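Local coordinates for lysine/ornithine decarboxylase (Vibrio vulnificus, PDB 2PLJ), which catalyses the decarboxylation of lysine and ornithine to the diamines cadaverine and putrescine, using pyridoxal phosphate as cofactor, at residues 90-95 and 404-409; 165-170 and 205-210; 316-321 and 369-374. One frame throughout, in Å; residues are numbered along the deposited sequence.

Contact 1 (90-95 and 404-409)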
ATOM      1  N   HIS A  90       4.133  -1.849  16.567  1.00 16.04           N
ATOM      2  CA  HIS A  90       3.996  -0.569  17.263  1.00 15.28           C
ATOM      3  C   HIS A  90       4.735  -0.651  18.595  1.00 14.54           C
ATOM      4  O   HIS A  90       4.522  -1.573  19.375  1.00 14.74           O
ATOM      5  CB  HIS A  90       2.520  -0.260  17.475  1.00 15.70           C
ATOM      6  CG  HIS A  90       2.255   1.130  17.960  1.00 16.14           C
ATOM      7  ND1 HIS A  90       2.745   1.599  19.161  1.00 15.07           N
ATOM      8  CD2 HIS A  90       1.519   2.133  17.427  1.00 17.61           C
ATOM      9  CE1 HIS A  90       2.361   2.856  19.328  1.00 15.63           C
ATOM     10  NE2 HIS A  90       1.609   3.205  18.292  1.00 17.82           N
ATOM     11  N   PRO A  91       5.605   0.327  18.874  1.00 14.41           N
ATOM     12  CA  PRO A  91       6.431   0.235  20.100  1.00 15.23           C
ATOM     13  C   PRO A  91       5.590   0.120  21.397  1.00 13.95           C
ATOM     14  O   PRO A  91       5.998  -0.583  22.328  1.00 13.20           O
ATOM     15  CB  PRO A  91       7.232   1.543  20.115  1.00 15.87           C
ATOM     16  CG  PRO A  91       6.875   2.279  18.883  1.00 18.42           C
ATOM     17  CD  PRO A  91       5.855   1.543  18.075  1.00 15.17           C
ATOM     18  N   VAL A  92       4.445   0.787  21.438  1.00 13.42           N
ATOM     19  CA  VAL A  92       3.564   0.678  22.619  1.00 13.67           C
ATOM     20  C   VAL A  92       2.982  -0.737  22.764  1.00 12.63           C
ATOM     21  O   VAL A  92       2.916  -1.278  23.866  1.00 12.65           O
ATOM     22  CB  VAL A  92       2.460   1.722  22.597  1.00 14.02           C
ATOM     23  CG1 VAL A  92       1.456   1.445  23.742  1.00 15.52           C
ATOM     24  CG2 VAL A  92       3.076   3.110  22.811  1.00 14.38           C
ATOM     25  N   VAL A  93       2.642  -1.349  21.638  1.00 12.63           N
ATOM     26  CA  VAL A  93       2.171  -2.744  21.653  1.00 13.09           C
ATOM     27  C   VAL A  93       3.294  -3.679  22.177  1.00 13.51           C
ATOM     28  O   VAL A  93       3.054  -4.581  23.007  1.00 13.06           O
ATOM     29  CB  VAL A  93       1.642  -3.172  20.263  1.00 12.31           C
ATOM     30  CG1 VAL A  93       1.375  -4.699  20.251  1.00 12.96           C
ATOM     31  CG2 VAL A  93       0.359  -2.338  19.895  1.00 14.78           C
ATOM     32  N   VAL A  94       4.509  -3.470  21.666  1.00 13.60           N
ATOM     33  CA  VAL A  94       5.671  -4.240  22.118  1.00 14.68           C
ATOM     34  C   VAL A  94       5.881  -4.094  23.636  1.00 14.70           C
ATOM     35  O   VAL A  94       6.020  -5.107  24.363  1.00 13.86           O
ATOM     36  CB  VAL A  94       6.949  -3.849  21.317  1.00 15.12           C
ATOM     37  CG1 VAL A  94       8.180  -4.537  21.885  1.00 16.51           C
ATOM     38  CG2 VAL A  94       6.775  -4.272  19.850  1.00 15.22           C
ATOM     39  N   ARG A  95       5.927  -2.840  24.119  1.00 14.02           N
ATOM     40  CA  ARG A  95       6.101  -2.598  25.563  1.00 13.44           C
ATOM     41  C   ARG A  95       4.990  -3.250  26.401  1.00 13.66           C
ATOM     42  O   ARG A  95       5.273  -3.885  27.446  1.00 13.57           O
ATOM     43  CB  ARG A  95       6.164  -1.099  25.889  1.00 14.03           C
ATOM     44  CG  ARG A  95       7.444  -0.432  25.411  1.00 14.41           C
ATOM     45  CD  ARG A  95       7.700   0.858  26.209  1.00 15.53           C
ATOM     46  NE  ARG A  95       6.594   1.807  26.084  1.00 15.74           N
ATOM     47  CZ  ARG A  95       6.547   2.795  25.193  1.00 19.31           C
ATOM     48  NH1 ARG A  95       7.551   2.951  24.321  1.00 18.68           N
ATOM     49  NH2 ARG A  95       5.503   3.635  25.180  1.00 17.33           N
ATOM     50  N   THR A 404      -1.829   7.410  15.023  1.00 15.03           N
ATOM     51  CA  THR A 404      -2.237   6.472  16.063  1.00 15.42           C
ATOM     52  C   THR A 404      -2.147   7.124  17.451  1.00 15.30           C
ATOM     53  O   THR A 404      -1.132   7.731  17.800  1.00 16.93           O
ATOM     54  CB  THR A 404      -1.397   5.169  15.987  1.00 16.11           C
ATOM     55  OG1 THR A 404      -1.703   4.462  14.766  1.00 17.48           O
ATOM     56  CG2 THR A 404      -1.714   4.227  17.145  1.00 17.78           C
ATOM     57  N   ILE A 405      -3.208   6.994  18.232  1.00 14.13           N
ATOM     58  CA  ILE A 405      -3.223   7.521  19.600  1.00 13.48           C
ATOM     59  C   ILE A 405      -3.254   6.321  20.555  1.00 13.83           C
ATOM     60  O   ILE A 405      -4.211   5.545  20.535  1.00 13.60           O
ATOM     61  CB  ILE A 405      -4.450   8.421  19.879  1.00 13.83           C
ATOM     62  CG1 ILE A 405      -4.603   9.523  18.803  1.00 14.59           C
ATOM     63  CG2 ILE A 405      -4.307   9.021  21.283  1.00 14.23           C
ATOM     64  CD1 ILE A 405      -3.381  10.416  18.670  1.00 14.96           C
ATOM     65  N   ALA A 406      -2.203   6.165  21.370  1.00 13.09           N
ATOM     66  CA  ALA A 406      -2.083   4.980  22.242  1.00 14.16           C
ATOM     67  C   ALA A 406      -2.657   5.328  23.606  1.00 14.64           C
ATOM     68  O   ALA A 406      -2.213   6.312  24.260  1.00 15.01           O
ATOM     69  CB  ALA A 406      -0.619   4.538  22.375  1.00 14.13           C
ATOM     70  N   LEU A 407      -3.599   4.498  24.041  1.00 14.63           N
ATOM     71  CA  LEU A 407      -4.314   4.669  25.308  1.00 15.18           C
ATOM     72  C   LEU A 407      -4.105   3.509  26.280  1.00 14.71           C
ATOM     73  O   LEU A 407      -3.937   2.340  25.866  1.00 14.24           O
ATOM     74  CB  LEU A 407      -5.832   4.789  25.036  1.00 15.61           C
ATOM     75  CG  LEU A 407      -6.292   5.710  23.889  1.00 20.09           C
ATOM     76  CD1 LEU A 407      -7.757   5.462  23.534  1.00 23.44           C
ATOM     77  CD2 LEU A 407      -6.074   7.124  24.310  1.00 20.97           C
ATOM     78  N   ASN A 408      -4.106   3.833  27.579  1.00 14.52           N
ATOM     79  CA  ASN A 408      -4.176   2.797  28.624  1.00 14.93           C
ATOM     80  C   ASN A 408      -2.957   1.891  28.706  1.00 15.33           C
ATOM     81  O   ASN A 408      -3.060   0.767  29.229  1.00 15.09           O
ATOM     82  CB  ASN A 408      -5.459   1.948  28.511  1.00 15.29           C
ATOM     83  CG  ASN A 408      -6.722   2.785  28.524  1.00 16.60           C
ATOM     84  OD1 ASN A 408      -6.820   3.791  29.257  1.00 17.50           O
ATOM     85  ND2 ASN A 408      -7.695   2.406  27.691  1.00 18.17           N
ATOM     86  N   GLU A 409      -1.795   2.371  28.244  1.00 15.25           N
ATOM     87  CA  GLU A 409      -0.575   1.561  28.380  1.00 16.79           C
ATOM     88  C   GLU A 409      -0.325   1.153  29.826  1.00 18.35           C
ATOM     89  O   GLU A 409      -0.077  -0.030  30.119  1.00 17.35           O
ATOM     90  CB  GLU A 409       0.681   2.241  27.823  1.00 16.11           C
ATOM     91  CG  GLU A 409       1.911   1.295  27.894  1.00 15.21           C
ATOM     92  CD  GLU A 409       3.182   1.898  27.342  1.00 16.13           C
ATOM     93  OE1 GLU A 409       3.146   3.009  26.781  1.00 14.88           O
ATOM     94  OE2 GLU A 409       4.234   1.238  27.440  1.00 15.16           O
TER
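The first turn of helix 91-100 rests against the end of strand 403-407 with Val92 opposite Ala406, their CA atoms 7.1 Å apart, a spacing that side chains alone must bridge. Both branches of Val92 straddle the methyl of Ala406, CG1 approaching CB to 4.0 Å, and the same CG1 touches the aliphatic stem and OE1 of Glu409. Beyond this apolar step comes an ion pair. Glu409 leaves its backbone with CG anti to N (chi1 -176°) and stays extended, which carries the carboxylate across to Arg95. Arg95 meets it at about a right angle, its chain bent at chi3, and grips it side-on: Arg95 NE bonds to Glu409 OE2 at 2.8 Å and NH2 to Glu409 OE1 at 2.9 Å. Both bonds are nearly straight, each oxygen uses its syn lone pair, and the two flat groups are only 23° from coplanar, so a two-point grip fixes the rotation of both. Arg95 NH1 pairs in turn with Glu118, so this guanidinium serves two carboxylates. At the start of the helix, His90 is the N-cap: its ND1 accepts from Val92 N at 3.0 Å in the plane of the ring. His90 NE2 bonds to Ser24 OG and lies 3.7 Å from Thr404 CG2, which approaches the ring obliquely. The helix packs against the side chains on one face of strand 403-407, an inner strand flanked by 24-26 and 57-61, joining the beta/alpha barrel to the beta-domain sheet, as in the two-domain fold of this decarboxylase family.

Contact 2 (165-170 and 205-210)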
ATOM      1  N   ASP A 165      26.503 -20.475  16.415  1.00 20.00           N
ATOM      2  CA  ASP A 165      25.749 -19.368  16.980  1.00 20.00           C
ATOM      3  C   ASP A 165      24.228 -19.527  16.928  1.00 20.00           C
ATOM      4  O   ASP A 165      23.537 -18.830  17.596  1.00 20.93           O
ATOM      5  CB  ASP A 165      26.111 -18.062  16.309  1.00 20.00           C
ATOM      6  CG  ASP A 165      27.576 -17.748  16.376  1.00 20.00           C
ATOM      7  OD1 ASP A 165      28.181 -18.069  17.393  1.00 20.00           O
ATOM      8  OD2 ASP A 165      28.095 -17.190  15.389  1.00 20.00           O
ATOM      9  N   VAL A 166      23.752 -20.414  16.093  1.00 16.96           N
ATOM     10  CA  VAL A 166      22.327 -20.488  15.768  1.00 16.02           C
ATOM     11  C   VAL A 166      21.677 -21.842  16.107  1.00 16.27           C
ATOM     12  O   VAL A 166      22.359 -22.878  16.190  1.00 15.27           O
ATOM     13  CB  VAL A 166      22.077 -20.186  14.246  1.00 16.65           C
ATOM     14  CG1 VAL A 166      22.651 -18.802  13.849  1.00 18.01           C
ATOM     15  CG2 VAL A 166      22.617 -21.313  13.365  1.00 16.87           C
ATOM     16  N   GLU A 167      20.354 -21.825  16.279  1.00 14.95           N
ATOM     17  CA  GLU A 167      19.569 -23.060  16.211  1.00 16.23           C
ATOM     18  C   GLU A 167      18.382 -22.789  15.286  1.00 14.81           C
ATOM     19  O   GLU A 167      17.826 -21.696  15.293  1.00 14.43           O
ATOM     20  CB  GLU A 167      19.104 -23.545  17.586  1.00 16.78           C
ATOM     21  CG  GLU A 167      18.350 -22.499  18.404  1.00 17.87           C
ATOM     22  CD  GLU A 167      17.940 -22.981  19.803  1.00 20.08           C
ATOM     23  OE1 GLU A 167      18.275 -24.125  20.176  1.00 24.05           O
ATOM     24  OE2 GLU A 167      17.299 -22.197  20.534  1.00 23.98           O
ATOM     25  N   LEU A 168      18.029 -23.776  14.474  1.00 13.37           N
ATOM     26  CA  LEU A 168      17.074 -23.540  13.380  1.00 13.31           C
ATOM     27  C   LEU A 168      15.746 -24.284  13.569  1.00 13.24           C
ATOM     28  O   LEU A 168      15.715 -25.444  14.029  1.00 13.87           O
ATOM     29  CB  LEU A 168      17.707 -24.004  12.055  1.00 12.80           C
ATOM     30  CG  LEU A 168      19.066 -23.376  11.692  1.00 13.36           C
ATOM     31  CD1 LEU A 168      19.531 -23.943  10.376  1.00 14.01           C
ATOM     32  CD2 LEU A 168      18.924 -21.846  11.637  1.00 14.44           C
ATOM     33  N   LEU A 169      14.660 -23.624  13.173  1.00 12.47           N
ATOM     34  CA  LEU A 169      13.361 -24.275  13.012  1.00 11.73           C
ATOM     35  C   LEU A 169      13.200 -24.591  11.532  1.00 12.56           C
ATOM     36  O   LEU A 169      13.433 -23.711  10.678  1.00 14.79           O
ATOM     37  CB  LEU A 169      12.216 -23.354  13.472  1.00 12.18           C
ATOM     38  CG  LEU A 169      12.169 -23.053  14.976  1.00 12.54           C
ATOM     39  CD1 LEU A 169      11.231 -21.846  15.264  1.00 15.25           C
ATOM     40  CD2 LEU A 169      11.758 -24.289  15.771  1.00 14.34           C
ATOM     41  N   VAL A 170      12.781 -25.819  11.224  1.00 12.92           N
ATOM     42  CA  VAL A 170      12.549 -26.214   9.833  1.00 12.51           C
ATOM     43  C   VAL A 170      11.062 -26.073   9.562  1.00 12.92           C
ATOM     44  O   VAL A 170      10.256 -26.694  10.247  1.00 13.13           O
ATOM     45  CB  VAL A 170      12.998 -27.681   9.539  1.00 12.37           C
ATOM     46  CG1 VAL A 170      12.760 -27.977   8.065  1.00 12.48           C
ATOM     47  CG2 VAL A 170      14.480 -27.851   9.900  1.00 14.08           C
ATOM     48  N   ASN A 205      27.075 -29.876  10.975  1.00 16.43           N
ATOM     49  CA  ASN A 205      27.117 -29.450  12.384  1.00 16.63           C
ATOM     50  C   ASN A 205      26.314 -28.171  12.681  1.00 16.39           C
ATOM     51  O   ASN A 205      26.799 -27.258  13.356  1.00 16.71           O
ATOM     52  CB  ASN A 205      28.561 -29.320  12.878  1.00 17.56           C
ATOM     53  CG  ASN A 205      29.301 -30.619  12.820  1.00 20.55           C
ATOM     54  OD1 ASN A 205      28.775 -31.661  13.227  1.00 25.01           O
ATOM     55  ND2 ASN A 205      30.533 -30.582  12.320  1.00 23.08           N
ATOM     56  N   ILE A 206      25.091 -28.134  12.162  1.00 15.12           N
ATOM     57  CA  ILE A 206      24.157 -27.009  12.397  1.00 15.03           C
ATOM     58  C   ILE A 206      23.022 -27.552  13.248  1.00 14.88           C
ATOM     59  O   ILE A 206      22.414 -28.554  12.886  1.00 14.72           O
ATOM     60  CB  ILE A 206      23.610 -26.403  11.080  1.00 14.35           C
ATOM     61  CG1 ILE A 206      24.764 -25.833  10.232  1.00 14.55           C
ATOM     62  CG2 ILE A 206      22.457 -25.368  11.383  1.00 16.02           C
ATOM     63  CD1 ILE A 206      24.368 -25.513   8.764  1.00 13.85           C
ATOM     64  N   ARG A 207      22.765 -26.901  14.386  1.00 15.46           N
ATOM     65  CA  ARG A 207      21.745 -27.349  15.332  1.00 16.55           C
ATOM     66  C   ARG A 207      20.337 -27.095  14.799  1.00 16.39           C
ATOM     67  O   ARG A 207      20.028 -25.988  14.336  1.00 15.40           O
ATOM     68  CB  ARG A 207      21.919 -26.632  16.675  1.00 16.79           C
ATOM     69  CG  ARG A 207      20.770 -26.884  17.671  1.00 20.47           C
ATOM     70  CD  ARG A 207      21.065 -26.368  19.085  1.00 21.08           C
ATOM     71  NE  ARG A 207      19.830 -26.295  19.875  1.00 26.50           N
ATOM     72  CZ  ARG A 207      19.255 -27.343  20.467  1.00 29.69           C
ATOM     73  NH1 ARG A 207      19.811 -28.551  20.382  1.00 30.84           N
ATOM     74  NH2 ARG A 207      18.123 -27.184  21.147  1.00 30.82           N
ATOM     75  N   ILE A 208      19.498 -28.122  14.894  1.00 16.29           N
ATOM     76  CA  ILE A 208      18.070 -27.972  14.595  1.00 16.09           C
ATOM     77  C   ILE A 208      17.301 -27.912  15.922  1.00 16.32           C
ATOM     78  O   ILE A 208      17.329 -28.881  16.715  1.00 17.08           O
ATOM     79  CB  ILE A 208      17.537 -29.128  13.697  1.00 16.53           C
ATOM     80  CG1 ILE A 208      18.296 -29.205  12.346  1.00 16.11           C
ATOM     81  CG2 ILE A 208      16.014 -28.988  13.497  1.00 15.26           C
ATOM     82  CD1 ILE A 208      18.314 -27.910  11.524  1.00 14.46           C
ATOM     83  N   LYS A 209      16.635 -26.782  16.153  1.00 16.11           N
ATOM     84  CA  LYS A 209      15.789 -26.551  17.329  1.00 16.50           C
ATOM     85  C   LYS A 209      14.493 -27.361  17.208  1.00 15.96           C
ATOM     86  O   LYS A 209      14.024 -27.935  18.179  1.00 16.25           O
ATOM     87  CB  LYS A 209      15.448 -25.066  17.459  1.00 17.19           C
ATOM     88  CG  LYS A 209      14.723 -24.733  18.754  1.00 19.33           C
ATOM     89  CD  LYS A 209      14.452 -23.235  18.886  1.00 19.27           C
ATOM     90  CE  LYS A 209      13.770 -22.919  20.225  1.00 22.54           C
ATOM     91  NZ  LYS A 209      14.757 -23.029  21.349  1.00 23.44           N
ATOM     92  N   GLY A 210      13.934 -27.440  16.004  1.00 15.19           N
ATOM     93  CA  GLY A 210      12.680 -28.166  15.846  1.00 14.69           C
ATOM     94  C   GLY A 210      12.005 -27.838  14.528  1.00 14.77           C
ATOM     95  O   GLY A 210      12.686 -27.519  13.543  1.00 14.79           O
TER
HETATM   96  O   HOH W   1      23.982 -24.471  14.675  1.00 28.63           O
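Glu167 and Arg207 lie side by side, pointing the same way, on two neighbouring parallel strands, and the glutamate side chain is a good guide to the contact. Its CB lies against the arginine, 3.7 Å from Arg207 CG. CG then sits between the backbone N and the carbonyl carbon (chi1 53°), where it passes CB and CD of Lys209. Glu167 CD lies 3.6 Å from Lys209 CD. Two bases share the carboxylate at the tip. Glu167 OE1 takes Arg207 NE at 2.7 Å through its anti lone pair, in the guanidinium plane, with a weak second bond from NH2. Glu167 OE2 receives Lys209 NZ at 2.8 Å from above the carboxylate plane. The two cationic chains would probably lower the pKa of the acid between them. A bound magnesium ion lies about 4 Å from the Glu167 side chain.

Strands 167-171 and 207-212 are consecutive in the beta/alpha barrel, linked through helix 191-203 as a beta-alpha-beta crossover, and their segments are twisted 51° apart. The register slips by one residue at a beta bulge: Leu168 O accepts from Lys209 N at 2.7 Å and weakly from Gly210 N as well, while the ladder resumes with Val170 N bonding to Gly210 O. Near the strand starts a water spans Val166 O and Arg207 N. On the opposite face from the ion cluster the packing is apolar. Leu168 CD1 presses on Ile206 CG2 at 3.4 Å, tighter than usual van der Waals contact; Ile208 reaches back with CD1 to Leu168 CB and sets CG2 against Val170 CG2 at 4.1 Å. Helix 191-203 lies over this side, its Ile197 and Ile198 on Val170 and its Ala201 on Ile208.

Contact 3 (316-321 and 369-374)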
ATOM      1  N   ILE A 316     -25.412   8.935  -2.408  1.00 18.35           N
ATOM      2  CA  ILE A 316     -24.602  10.000  -1.840  1.00 17.51           C
ATOM      3  C   ILE A 316     -23.193   9.458  -1.638  1.00 16.73           C
ATOM      4  O   ILE A 316     -22.991   8.501  -0.861  1.00 17.19           O
ATOM      5  CB  ILE A 316     -25.113  10.556  -0.480  1.00 17.70           C
ATOM      6  CG1 ILE A 316     -26.574  11.038  -0.565  1.00 19.41           C
ATOM      7  CG2 ILE A 316     -24.191  11.710   0.013  1.00 19.21           C
ATOM      8  CD1 ILE A 316     -27.083  11.652   0.761  1.00 19.89           C
ATOM      9  N   TRP A 317     -22.242  10.056  -2.347  1.00 15.60           N
ATOM     10  CA  TRP A 317     -20.814   9.749  -2.130  1.00 14.83           C
ATOM     11  C   TRP A 317     -20.235  10.654  -1.039  1.00 15.00           C
ATOM     12  O   TRP A 317     -20.327  11.877  -1.138  1.00 15.16           O
ATOM     13  CB  TRP A 317     -20.025   9.973  -3.414  1.00 15.22           C
ATOM     14  CG  TRP A 317     -20.189   8.899  -4.439  1.00 16.47           C
ATOM     15  CD1 TRP A 317     -21.354   8.518  -5.078  1.00 15.63           C
ATOM     16  CD2 TRP A 317     -19.155   8.054  -4.952  1.00 14.27           C
ATOM     17  NE1 TRP A 317     -21.096   7.493  -5.968  1.00 16.91           N
ATOM     18  CE2 TRP A 317     -19.756   7.184  -5.899  1.00 16.34           C
ATOM     19  CE3 TRP A 317     -17.785   7.937  -4.694  1.00 15.43           C
ATOM     20  CZ2 TRP A 317     -19.015   6.217  -6.608  1.00 16.51           C
ATOM     21  CZ3 TRP A 317     -17.045   6.979  -5.400  1.00 16.77           C
ATOM     22  CH2 TRP A 317     -17.667   6.124  -6.333  1.00 15.53           C
ATOM     23  N   TYR A 318     -19.661  10.038  -0.004  1.00 13.68           N
ATOM     24  CA  TYR A 318     -18.850  10.744   0.987  1.00 13.97           C
ATOM     25  C   TYR A 318     -17.361  10.487   0.721  1.00 14.95           C
ATOM     26  O   TYR A 318     -16.955   9.337   0.553  1.00 15.59           O
ATOM     27  CB  TYR A 318     -19.197  10.291   2.410  1.00 14.91           C
ATOM     28  CG  TYR A 318     -20.657  10.522   2.762  1.00 15.40           C
ATOM     29  CD1 TYR A 318     -21.149  11.822   2.915  1.00 14.84           C
ATOM     30  CD2 TYR A 318     -21.546   9.445   2.919  1.00 14.02           C
ATOM     31  CE1 TYR A 318     -22.484  12.070   3.245  1.00 14.52           C
ATOM     32  CE2 TYR A 318     -22.904   9.674   3.236  1.00 14.84           C
ATOM     33  CZ  TYR A 318     -23.357  10.994   3.406  1.00 15.24           C
ATOM     34  OH  TYR A 318     -24.678  11.251   3.706  1.00 16.04           O
ATOM     35  N   TYR A 319     -16.564  11.549   0.714  1.00 12.95           N
ATOM     36  CA  TYR A 319     -15.143  11.450   0.427  1.00 13.86           C
ATOM     37  C   TYR A 319     -14.446  11.659   1.767  1.00 14.64           C
ATOM     38  O   TYR A 319     -14.480  12.760   2.318  1.00 14.68           O
ATOM     39  CB  TYR A 319     -14.724  12.502  -0.588  1.00 14.31           C
ATOM     40  CG  TYR A 319     -15.482  12.388  -1.889  1.00 13.50           C
ATOM     41  CD1 TYR A 319     -14.989  11.634  -2.955  1.00 16.72           C
ATOM     42  CD2 TYR A 319     -16.731  13.027  -2.061  1.00 15.58           C
ATOM     43  CE1 TYR A 319     -15.697  11.520  -4.159  1.00 16.64           C
ATOM     44  CE2 TYR A 319     -17.444  12.908  -3.236  1.00 15.98           C
ATOM     45  CZ  TYR A 319     -16.945  12.156  -4.293  1.00 16.10           C
ATOM     46  OH  TYR A 319     -17.690  12.085  -5.450  1.00 14.97           O
ATOM     47  N   LEU A 320     -13.846  10.584   2.281  1.00 13.76           N
ATOM     48  CA  LEU A 320     -13.226  10.610   3.610  1.00 13.97           C
ATOM     49  C   LEU A 320     -11.752  10.988   3.567  1.00 14.27           C
ATOM     50  O   LEU A 320     -11.137  10.939   2.493  1.00 15.01           O
ATOM     51  CB  LEU A 320     -13.385   9.233   4.304  1.00 14.35           C
ATOM     52  CG  LEU A 320     -14.808   8.648   4.322  1.00 15.89           C
ATOM     53  CD1 LEU A 320     -14.827   7.310   5.035  1.00 18.91           C
ATOM     54  CD2 LEU A 320     -15.831   9.601   4.961  1.00 15.33           C
ATOM     55  N   ASP A 321     -11.187  11.309   4.734  1.00 14.13           N
ATOM     56  CA  ASP A 321      -9.754  11.611   4.855  1.00 14.33           C
ATOM     57  C   ASP A 321      -8.864  10.372   5.115  1.00 15.22           C
ATOM     58  O   ASP A 321      -7.676  10.506   5.435  1.00 15.35           O
ATOM     59  CB  ASP A 321      -9.497  12.716   5.911  1.00 16.03           C
ATOM     60  CG  ASP A 321     -10.136  12.414   7.257  1.00 17.16           C
ATOM     61  OD1 ASP A 321     -10.542  11.261   7.481  1.00 16.73           O
ATOM     62  OD2 ASP A 321     -10.242  13.358   8.100  1.00 20.47           O
ATOM     63  N   ILE A 369     -23.458   1.237   1.041  1.00 21.39           N
ATOM     64  CA  ILE A 369     -23.671   1.194   2.485  1.00 20.36           C
ATOM     65  C   ILE A 369     -24.790   2.161   2.858  1.00 19.81           C
ATOM     66  O   ILE A 369     -24.826   3.301   2.365  1.00 19.81           O
ATOM     67  CB  ILE A 369     -22.356   1.532   3.245  1.00 19.81           C
ATOM     68  CG1 ILE A 369     -22.552   1.453   4.769  1.00 20.33           C
ATOM     69  CG2 ILE A 369     -21.805   2.881   2.780  1.00 19.70           C
ATOM     70  CD1 ILE A 369     -21.198   1.385   5.586  1.00 21.21           C
ATOM     71  N   LEU A 370     -25.713   1.709   3.707  1.00 19.35           N
ATOM     72  CA  LEU A 370     -26.796   2.580   4.182  1.00 19.51           C
ATOM     73  C   LEU A 370     -26.338   3.422   5.359  1.00 19.64           C
ATOM     74  O   LEU A 370     -25.818   2.898   6.346  1.00 20.86           O
ATOM     75  CB  LEU A 370     -28.050   1.781   4.569  1.00 19.94           C
ATOM     76  CG  LEU A 370     -28.716   0.955   3.463  1.00 19.31           C
ATOM     77  CD1 LEU A 370     -29.813   0.064   4.032  1.00 20.72           C
ATOM     78  CD2 LEU A 370     -29.264   1.845   2.355  1.00 20.41           C
ATOM     79  N   LEU A 371     -26.504   4.732   5.232  1.00 19.23           N
ATOM     80  CA  LEU A 371     -26.063   5.661   6.262  1.00 19.08           C
ATOM     81  C   LEU A 371     -27.039   6.807   6.420  1.00 19.23           C
ATOM     82  O   LEU A 371     -27.686   7.227   5.447  1.00 18.61           O
ATOM     83  CB  LEU A 371     -24.683   6.242   5.927  1.00 18.41           C
ATOM     84  CG  LEU A 371     -23.449   5.352   5.740  1.00 18.93           C
ATOM     85  CD1 LEU A 371     -22.299   6.236   5.296  1.00 20.48           C
ATOM     86  CD2 LEU A 371     -23.045   4.594   7.034  1.00 18.36           C
ATOM     87  N   PRO A 372     -27.134   7.346   7.646  1.00 19.55           N
ATOM     88  CA  PRO A 372     -27.860   8.592   7.795  1.00 19.33           C
ATOM     89  C   PRO A 372     -27.152   9.706   7.004  1.00 18.94           C
ATOM     90  O   PRO A 372     -25.964   9.568   6.651  1.00 18.81           O
ATOM     91  CB  PRO A 372     -27.811   8.860   9.308  1.00 19.58           C
ATOM     92  CG  PRO A 372     -26.716   8.048   9.822  1.00 19.93           C
ATOM     93  CD  PRO A 372     -26.556   6.866   8.920  1.00 19.82           C
ATOM     94  N   LYS A 373     -27.880  10.773   6.695  1.00 18.29           N
ATOM     95  CA  LYS A 373     -27.275  11.930   6.043  1.00 18.17           C
ATOM     96  C   LYS A 373     -26.168  12.523   6.925  1.00 18.51           C
ATOM     97  O   LYS A 373     -26.404  12.850   8.091  1.00 18.77           O
ATOM     98  CB  LYS A 373     -28.331  12.996   5.702  1.00 18.98           C
ATOM     99  CG  LYS A 373     -27.778  14.268   5.062  1.00 19.84           C
ATOM    100  CD  LYS A 373     -27.041  13.986   3.743  1.00 23.39           C
ATOM    101  CE  LYS A 373     -26.632  15.275   3.018  1.00 22.92           C
ATOM    102  NZ  LYS A 373     -25.661  16.166   3.742  1.00 21.09           N
ATOM    103  N   LEU A 374     -24.971  12.628   6.354  1.00 16.56           N
ATOM    104  CA  LEU A 374     -23.822  13.212   7.043  1.00 16.58           C
ATOM    105  C   LEU A 374     -23.466  14.583   6.489  1.00 16.84           C
ATOM    106  O   LEU A 374     -23.602  14.827   5.286  1.00 17.96           O
ATOM    107  CB  LEU A 374     -22.607  12.304   6.873  1.00 16.61           C
ATOM    108  CG  LEU A 374     -22.782  10.850   7.320  1.00 16.73           C
ATOM    109  CD1 LEU A 374     -21.488  10.116   7.012  1.00 15.64           C
ATOM    110  CD2 LEU A 374     -23.158  10.781   8.802  1.00 18.35           C
TER
HETATM  111  O   HOH W   2     -26.157   9.196   3.662  1.00 22.85           O
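Tyr318 reaches out from its strand to Leu374, and these two residues, with Lys373, account for most of the contact. The tyrosine ring is the centrepiece. Leu374 crosses it at about a right angle and lays CD1 over the centre of one face, 4.0 Å from the centroid and 9° off the ring normal, a clear CH-pi contact; its CB adds to this, 3.6 Å from Tyr318 CE1. Ile316 CG2, from the tyrosine's own strand, lies toward the rim of the opposite face, so the ring is held between two aliphatic groups. The phenol oxygen is anchored too: Leu374 N donates to Tyr318 OH at 3.0 Å in a nearly straight bond, and a water in the ring plane adjoins OH and donates to Leu371 O. Lys373 passes the phenol with its aliphatic part, CD 3.6 Å from Tyr318 OH and 3.8 Å from Ile316 CD1. Bends at chi2 and chi4 then fold the chain back, so Lys373 NZ can reach Leu374 O at 2.9 Å; Gln309 bonds to both of these atoms. Leu371 runs past the tyrosine in the opposite direction, its CD1 4.1 Å from Tyr318 CE2 and oblique to the ring. Tyr318 also packs on Ser352 of strand 349-355, which lies between the partners in the sheet, parallel to strand 315-320 and antiparallel to strand 369-372.

Following the chain from the N terminus, contact 1 opens first, at 90-95 in an early helix of the barrel. Contact 2 opens at 165-170 and soon closes at 205-210, joining adjacent barrel strands. After the barrel is complete, contact 3 opens at 316-321 and closes at 369-374, within the mixed sheet of the beta domain. Only then does 404-409 return to close contact 1. Contacts 2 and 3 are therefore in series, both nested in the long loop of contact 1, and none cross. The centres of contacts 2 and 3 lie about 54 Å apart on opposite sides of the chain's centre, one in each domain, whereas contact 1 ties the two domains together.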